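Local coordinates for protein homospermidine synthase (Legionella pneumophila subsp. pneumophila str. Philadelphia 1, PDB 2PH5) that binds NAD and probably makes the polyamine homospermidine, at residues Ala170-Ala175 and Ala189-Leu194; Met196-Lys201 and Met364-Gly369. One frame throughout, in Å; residues are numbered along the deposited sequence.

Interaction 1: residues Ala170-Ala175 and Ala189-Leu194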
ATOM      1  N   ALA A 170      -8.373   8.224  29.951  1.00 34.64           N
ATOM      2  CA  ALA A 170      -9.417   8.807  29.114  1.00 34.80           C
ATOM      3  C   ALA A 170     -10.783   8.675  29.779  1.00 34.50           C
ATOM      4  O   ALA A 170     -11.593   9.602  29.752  1.00 35.05           O
ATOM      5  CB  ALA A 170      -9.430   8.130  27.742  1.00 33.63           C
ATOM      6  N   LEU A 171     -11.032   7.512  30.369  1.00 33.48           N
ATOM      7  CA  LEU A 171     -12.294   7.260  31.047  1.00 32.33           C
ATOM      8  C   LEU A 171     -12.535   8.330  32.111  1.00 32.38           C
ATOM      9  O   LEU A 171     -13.647   8.838  32.249  1.00 33.96           O
ATOM     10  CB  LEU A 171     -12.276   5.861  31.672  1.00 31.58           C
ATOM     11  CG  LEU A 171     -13.374   4.877  31.237  1.00 30.01           C
ATOM     12  CD1 LEU A 171     -13.678   5.047  29.778  1.00 28.29           C
ATOM     13  CD2 LEU A 171     -12.944   3.450  31.539  1.00 27.42           C
ATOM     14  N   LEU A 172     -11.493   8.693  32.849  1.00 31.20           N
ATOM     15  CA  LEU A 172     -11.648   9.712  33.879  1.00 30.47           C
ATOM     16  C   LEU A 172     -11.789  11.106  33.270  1.00 32.17           C
ATOM     17  O   LEU A 172     -12.626  11.890  33.717  1.00 32.16           O
ATOM     18  CB  LEU A 172     -10.466   9.681  34.857  1.00 27.70           C
ATOM     19  CG  LEU A 172     -10.221   8.395  35.649  1.00 27.19           C
ATOM     20  CD1 LEU A 172      -8.983   8.567  36.506  1.00 23.56           C
ATOM     21  CD2 LEU A 172     -11.431   8.046  36.511  1.00 26.35           C
ATOM     22  N   ASN A 173     -10.980  11.420  32.257  1.00 32.48           N
ATOM     23  CA  ASN A 173     -11.071  12.738  31.631  1.00 32.95           C
ATOM     24  C   ASN A 173     -12.462  12.987  31.062  1.00 34.07           C
ATOM     25  O   ASN A 173     -13.036  14.054  31.257  1.00 34.03           O
ATOM     26  CB  ASN A 173     -10.032  12.908  30.519  1.00 30.83           C
ATOM     27  CG  ASN A 173      -8.627  13.010  31.049  1.00 31.82           C
ATOM     28  OD1 ASN A 173      -8.414  13.131  32.254  1.00 32.83           O
ATOM     29  ND2 ASN A 173      -7.653  12.978  30.152  1.00 31.27           N
ATOM     30  N   ILE A 174     -13.010  12.003  30.361  1.00 35.01           N
ATOM     31  CA  ILE A 174     -14.338  12.164  29.786  1.00 37.61           C
ATOM     32  C   ILE A 174     -15.361  12.403  30.892  1.00 39.06           C
ATOM     33  O   ILE A 174     -16.359  13.089  30.686  1.00 39.81           O
ATOM     34  CB  ILE A 174     -14.762  10.923  28.984  1.00 37.86           C
ATOM     35  CG1 ILE A 174     -13.792  10.699  27.817  1.00 36.18           C
ATOM     36  CG2 ILE A 174     -16.189  11.105  28.472  1.00 38.41           C
ATOM     37  CD1 ILE A 174     -14.033   9.411  27.060  1.00 33.45           C
ATOM     38  N   ALA A 175     -15.108  11.827  32.063  1.00 41.76           N
ATOM     39  CA  ALA A 175     -15.997  11.982  33.209  1.00 43.01           C
ATOM     40  C   ALA A 175     -15.967  13.424  33.726  1.00 44.40           C
ATOM     41  O   ALA A 175     -17.014  14.001  34.010  1.00 44.83           O
ATOM     42  CB  ALA A 175     -15.600  11.005  34.321  1.00 42.55           C
ATOM     43  N   ALA A 189     -14.896  -4.140  37.874  1.00 39.38           N
ATOM     44  CA  ALA A 189     -16.329  -3.854  37.809  1.00 38.81           C
ATOM     45  C   ALA A 189     -16.611  -2.352  37.808  1.00 38.10           C
ATOM     46  O   ALA A 189     -17.445  -1.874  37.040  1.00 37.78           O
ATOM     47  CB  ALA A 189     -17.050  -4.527  38.979  1.00 37.21           C
ATOM     48  N   GLU A 190     -15.919  -1.611  38.670  1.00 38.57           N
ATOM     49  CA  GLU A 190     -16.104  -0.168  38.747  1.00 39.13           C
ATOM     50  C   GLU A 190     -15.638   0.514  37.465  1.00 38.10           C
ATOM     51  O   GLU A 190     -16.253   1.481  37.015  1.00 40.76           O
ATOM     52  CB  GLU A 190     -15.347   0.417  39.945  1.00 41.35           C
ATOM     53  CG  GLU A 190     -15.839  -0.074  41.298  1.00 44.56           C
ATOM     54  CD  GLU A 190     -15.294   0.749  42.454  1.00 48.11           C
ATOM     55  OE1 GLU A 190     -14.056   0.896  42.563  1.00 50.28           O
ATOM     56  OE2 GLU A 190     -16.107   1.245  43.260  1.00 50.21           O
ATOM     57  N   TRP A 191     -14.552   0.018  36.878  1.00 34.30           N
ATOM     58  CA  TRP A 191     -14.042   0.597  35.641  1.00 29.81           C
ATOM     59  C   TRP A 191     -15.027   0.319  34.518  1.00 29.23           C
ATOM     60  O   TRP A 191     -15.312   1.189  33.694  1.00 28.68           O
ATOM     61  CB  TRP A 191     -12.674   0.008  35.285  1.00 27.41           C
ATOM     62  CG  TRP A 191     -11.534   0.665  35.993  1.00 23.87           C
ATOM     63  CD1 TRP A 191     -10.697   0.095  36.907  1.00 23.90           C
ATOM     64  CD2 TRP A 191     -11.102   2.025  35.846  1.00 21.79           C
ATOM     65  NE1 TRP A 191      -9.771   1.015  37.338  1.00 25.01           N
ATOM     66  CE2 TRP A 191      -9.999   2.206  36.704  1.00 21.55           C
ATOM     67  CE3 TRP A 191     -11.542   3.106  35.076  1.00 21.43           C
ATOM     68  CZ2 TRP A 191      -9.329   3.429  36.812  1.00 23.01           C
ATOM     69  CZ3 TRP A 191     -10.878   4.323  35.184  1.00 21.93           C
ATOM     70  CH2 TRP A 191      -9.782   4.473  36.047  1.00 21.32           C
ATOM     71  N   ALA A 192     -15.545  -0.903  34.495  1.00 27.88           N
ATOM     72  CA  ALA A 192     -16.513  -1.299  33.483  1.00 27.20           C
ATOM     73  C   ALA A 192     -17.754  -0.430  33.636  1.00 28.12           C
ATOM     74  O   ALA A 192     -18.295   0.076  32.656  1.00 26.94           O
ATOM     75  CB  ALA A 192     -16.874  -2.766  33.654  1.00 24.82           C
ATOM     76  N   ASN A 193     -18.188  -0.253  34.881  1.00 29.87           N
ATOM     77  CA  ASN A 193     -19.368   0.543  35.185  1.00 30.41           C
ATOM     78  C   ASN A 193     -19.222   1.986  34.708  1.00 30.65           C
ATOM     79  O   ASN A 193     -20.166   2.559  34.164  1.00 30.69           O
ATOM     80  CB  ASN A 193     -19.645   0.487  36.686  1.00 31.60           C
ATOM     81  CG  ASN A 193     -20.602   1.557  37.139  1.00 33.61           C
ATOM     82  OD1 ASN A 193     -20.183   2.663  37.500  1.00 33.96           O
ATOM     83  ND2 ASN A 193     -21.899   1.249  37.113  1.00 32.27           N
ATOM     84  N   LEU A 194     -18.044   2.569  34.921  1.00 31.23           N
ATOM     85  CA  LEU A 194     -17.767   3.931  34.481  1.00 29.86           C
ATOM     86  C   LEU A 194     -17.824   3.991  32.962  1.00 32.32           C
ATOM     87  O   LEU A 194     -18.289   4.973  32.391  1.00 34.02           O
ATOM     88  CB  LEU A 194     -16.382   4.389  34.948  1.00 27.72           C
ATOM     89  CG  LEU A 194     -15.890   5.697  34.307  1.00 24.40           C
ATOM     90  CD1 LEU A 194     -16.814   6.828  34.687  1.00 22.63           C
ATOM     91  CD2 LEU A 194     -14.474   5.998  34.747  1.00 23.45           C
TER

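Interaction 2: residues Met196-Lys201 and Met364-Gly369. With SO4 (sulfate ion), chain B.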
HETATM    1  N   MSE A 196     -19.648   2.109  30.950  1.00 36.67           N
HETATM    2  CA  MSE A 196     -21.037   2.024  30.542  1.00 38.83           C
HETATM    3  C   MSE A 196     -21.807   3.306  30.857  1.00 37.38           C
HETATM    4  O   MSE A 196     -22.555   3.808  30.020  1.00 36.00           O
HETATM    5  CB  MSE A 196     -21.709   0.847  31.229  1.00 44.27           C
HETATM    6  CG  MSE A 196     -23.178   0.720  30.891  1.00 54.26           C
HETATM    7 SE   MSE A 196     -24.082  -0.435  32.145  1.00 68.52          SE
HETATM    8  CE  MSE A 196     -24.455   0.920  33.484  1.00 62.97           C
ATOM      9  N   THR A 197     -21.623   3.836  32.062  1.00 35.78           N
ATOM     10  CA  THR A 197     -22.315   5.054  32.458  1.00 35.54           C
ATOM     11  C   THR A 197     -21.939   6.217  31.540  1.00 34.74           C
ATOM     12  O   THR A 197     -22.701   7.173  31.399  1.00 34.80           O
ATOM     13  CB  THR A 197     -22.035   5.402  33.960  1.00 35.94           C
ATOM     14  OG1 THR A 197     -22.625   6.664  34.289  1.00 36.77           O
ATOM     15  CG2 THR A 197     -20.557   5.455  34.241  1.00 37.18           C
ATOM     16  N   LEU A 198     -20.775   6.121  30.897  1.00 32.41           N
ATOM     17  CA  LEU A 198     -20.321   7.157  29.965  1.00 30.60           C
ATOM     18  C   LEU A 198     -20.762   6.928  28.514  1.00 29.32           C
ATOM     19  O   LEU A 198     -20.489   7.755  27.647  1.00 29.36           O
ATOM     20  CB  LEU A 198     -18.797   7.295  30.020  1.00 31.04           C
ATOM     21  CG  LEU A 198     -18.249   8.292  31.044  1.00 31.90           C
ATOM     22  CD1 LEU A 198     -19.079   8.261  32.319  1.00 34.44           C
ATOM     23  CD2 LEU A 198     -16.803   7.963  31.326  1.00 29.27           C
ATOM     24  N   GLY A 199     -21.428   5.807  28.245  1.00 28.27           N
ATOM     25  CA  GLY A 199     -21.912   5.538  26.897  1.00 27.98           C
ATOM     26  C   GLY A 199     -20.915   5.020  25.874  1.00 27.80           C
ATOM     27  O   GLY A 199     -21.160   5.064  24.666  1.00 26.21           O
ATOM     28  N   ILE A 200     -19.787   4.526  26.365  1.00 27.21           N
ATOM     29  CA  ILE A 200     -18.753   3.989  25.509  1.00 26.02           C
ATOM     30  C   ILE A 200     -19.263   2.741  24.823  1.00 26.29           C
ATOM     31  O   ILE A 200     -19.557   1.739  25.476  1.00 26.20           O
ATOM     32  CB  ILE A 200     -17.515   3.613  26.313  1.00 25.74           C
ATOM     33  CG1 ILE A 200     -17.089   4.798  27.183  1.00 27.82           C
ATOM     34  CG2 ILE A 200     -16.391   3.216  25.372  1.00 25.98           C
ATOM     35  CD1 ILE A 200     -16.754   6.045  26.397  1.00 28.06           C
ATOM     36  N   LYS A 201     -19.368   2.805  23.502  1.00 25.26           N
ATOM     37  CA  LYS A 201     -19.845   1.674  22.723  1.00 25.83           C
ATOM     38  C   LYS A 201     -18.693   0.919  22.068  1.00 25.53           C
ATOM     39  O   LYS A 201     -18.794  -0.280  21.807  1.00 23.11           O
ATOM     40  CB  LYS A 201     -20.813   2.156  21.643  1.00 28.11           C
ATOM     41  CG  LYS A 201     -22.113   2.723  22.174  1.00 30.77           C
ATOM     42  CD  LYS A 201     -22.945   3.277  21.030  1.00 32.89           C
ATOM     43  CE  LYS A 201     -24.324   3.690  21.485  1.00 33.44           C
ATOM     44  NZ  LYS A 201     -25.167   3.985  20.297  1.00 36.99           N
HETATM   45  N   MSE A 364     -15.368   5.817  21.773  1.00 29.01           N
HETATM   46  CA  MSE A 364     -16.536   6.343  21.062  1.00 32.13           C
HETATM   47  C   MSE A 364     -17.855   5.998  21.761  1.00 32.94           C
HETATM   48  O   MSE A 364     -17.978   4.937  22.376  1.00 33.66           O
HETATM   49  CB  MSE A 364     -16.569   5.788  19.635  1.00 33.34           C
HETATM   50  CG  MSE A 364     -15.346   6.123  18.792  1.00 37.31           C
HETATM   51 SE   MSE A 364     -14.927   4.733  17.478  1.00 46.36          SE
HETATM   52  CE  MSE A 364     -13.702   3.687  18.563  1.00 37.38           C
ATOM     53  N   GLY A 365     -18.834   6.896  21.659  1.00 33.73           N
ATOM     54  CA  GLY A 365     -20.130   6.669  22.277  1.00 34.15           C
ATOM     55  C   GLY A 365     -20.644   7.808  23.143  1.00 35.52           C
ATOM     56  O   GLY A 365     -21.845   8.091  23.162  1.00 35.95           O
ATOM     57  N   ASN A 366     -19.739   8.467  23.861  1.00 36.19           N
ATOM     58  CA  ASN A 366     -20.119   9.567  24.736  1.00 37.77           C
ATOM     59  C   ASN A 366     -20.608  10.793  23.969  1.00 38.90           C
ATOM     60  O   ASN A 366     -20.104  11.115  22.895  1.00 37.54           O
ATOM     61  CB  ASN A 366     -18.951   9.960  25.648  1.00 37.73           C
ATOM     62  CG  ASN A 366     -19.344  11.018  26.665  1.00 38.52           C
ATOM     63  OD1 ASN A 366     -19.195  12.215  26.423  1.00 37.47           O
ATOM     64  ND2 ASN A 366     -19.870  10.578  27.806  1.00 36.87           N
ATOM     65  N   GLN A 367     -21.591  11.473  24.550  1.00 40.69           N
ATOM     66  CA  GLN A 367     -22.195  12.650  23.942  1.00 42.00           C
ATOM     67  C   GLN A 367     -21.204  13.766  23.609  1.00 41.34           C
ATOM     68  O   GLN A 367     -21.414  14.509  22.652  1.00 40.36           O
ATOM     69  CB  GLN A 367     -23.307  13.172  24.853  1.00 44.74           C
ATOM     70  CG  GLN A 367     -22.826  13.593  26.232  1.00 50.26           C
ATOM     71  CD  GLN A 367     -23.953  13.708  27.252  1.00 53.31           C
ATOM     72  OE1 GLN A 367     -23.748  14.225  28.356  1.00 53.65           O
ATOM     73  NE2 GLN A 367     -25.146  13.218  26.894  1.00 53.66           N
ATOM     74  N   ARG A 368     -20.127  13.881  24.384  1.00 41.06           N
ATOM     75  CA  ARG A 368     -19.111  14.909  24.148  1.00 41.18           C
ATOM     76  C   ARG A 368     -18.457  14.726  22.781  1.00 39.47           C
ATOM     77  O   ARG A 368     -17.877  15.663  22.231  1.00 39.36           O
ATOM     78  CB  ARG A 368     -18.010  14.843  25.212  1.00 45.01           C
ATOM     79  CG  ARG A 368     -18.467  14.954  26.653  1.00 48.32           C
ATOM     80  CD  ARG A 368     -18.840  16.366  27.018  1.00 50.24           C
ATOM     81  NE  ARG A 368     -17.789  17.330  26.701  1.00 50.47           N
ATOM     82  CZ  ARG A 368     -17.895  18.630  26.950  1.00 51.74           C
ATOM     83  NH1 ARG A 368     -18.999  19.098  27.517  1.00 50.06           N
ATOM     84  NH2 ARG A 368     -16.913  19.463  26.634  1.00 52.21           N
ATOM     85  N   GLY A 369     -18.535  13.507  22.249  1.00 37.52           N
ATOM     86  CA  GLY A 369     -17.934  13.205  20.958  1.00 33.92           C
ATOM     87  C   GLY A 369     -16.829  12.172  21.102  1.00 31.73           C
ATOM     88  O   GLY A 369     -16.466  11.797  22.221  1.00 29.49           O
TER
HETATM   89  S   SO4 B 502     -20.634  21.785  27.771  1.00 81.02           S
HETATM   90  O1  SO4 B 502     -21.254  23.103  27.995  1.00 81.18           O
HETATM   91  O2  SO4 B 502     -21.683  20.755  27.643  1.00 79.15           O
HETATM   92  O3  SO4 B 502     -19.760  21.461  28.920  1.00 80.73           O
HETATM   93  O4  SO4 B 502     -19.831  21.832  26.533  1.00 81.28           O

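Interaction 1: residues Ala170-Ala175 and Ala189-Leu194
Leu171 of helix 170-175 packs against Trp191 and Leu194 through its CB, CG and CD2. Its CB lies 3.8 Å from Leu194 CD2 and somewhat further from Trp191 CZ3; CG meets the same Leu194 methyl; CD2 ends 3.8 Å from Trp191 CE3, close also to the tryptophan's backbone oxygen. Leu171 and Leu194 run past each other in opposite directions.

The two segments belong to neighbouring helices, 158-176 and 188-197, of the saccharopine dehydrogenase-type C-terminal region; their segment axes cross at 47° and come no closer than 10.9 Å. At this spacing the leucine and tryptophan side chains bridge the helices. Another side of helix 158-176 rests on the mixed sheet, where Ala170 and Ile174 touch Tyr371 and Leu363. Trp191 has CG anti to its carbonyl carbon (chi1 -83°), and this carries the six-membered ring toward the other helix. There Leu172 meets it at about a right angle, with CD2 4.0 Å from Trp191 CH2. Phe302 meets the indole as well, and Pro185 touches it. At Ala175 a small side chain suffices, because Leu194 extends across to it and brings CD1 within 4.4 Å of Ala175 CB.

Interaction 2: residues Met196-Lys201 and Met364-Gly369
Asn366 lays its side chain against the carbonyl of Leu198, with CB 3.4 Å from Leu198 O and the amide ND2 donating to the same oxygen at 2.9 Å. That oxygen lies just past helix 188-197, whose C-terminal end closes in a Schellman motif with Gly199 at positive phi; here glycine suits because a CB would press on the preceding carbonyl. The N-H...O angle is 159° and the acceptor lies near the amide plane of Asn366, while the donor is tilted modestly from the carbonyl plane. With CG anti to the backbone N (chi1 -175°), the amide is carried across to the helix end. Asparagine has a donor and an acceptor on one short arm: its OD1, whose modelled place is less sure, accepts from Arg368 N in an Asx turn, overlapping the type I beta turn from Asn366 to Gly369.

Further along, Lys201 N donates to Met364 O at 2.8 Å where antiparallel strands 202-213 and 352-364 begin to pair; Met364 also bonds through its backbone to Val202. Ile200 CG2 packs 3.8 Å from Met364 O. Between the two cross-segment bonds Gly365 CA comes 3.1 Å from Gly199 O in a CH...O contact, an approach that a side chain on Gly365 would block. Arg368 bends away to a sulfate, probably from the crystallisation liquor, where NH1 makes a weak bond to SO4 O3 in the guanidinium plane.

How the interactions relate
From the N terminus, helix 158-176 comes first, and the chain then turns through a short connection into helix 188-197. Interaction 1 closes this small loop, 14 residues at its nearest ends. Interaction 2 opens only afterwards, where the same helix ends, and spans 163 residues to the turn between strands 352-364 and 370-378; the two are thus in series, neither enclosing the other. Helix 188-197 packs on helix 158-176, and the residues leaving its end join the loop after strand 352-364; helix 158-176 also rests on the mixed sheet itself. With centres 10 Å apart, the contacts also touch directly: Leu198 CD2 packs 3.4 Å from Leu171 O, and Ile174 CG2 lies 3.6 Å from Asn366 CG.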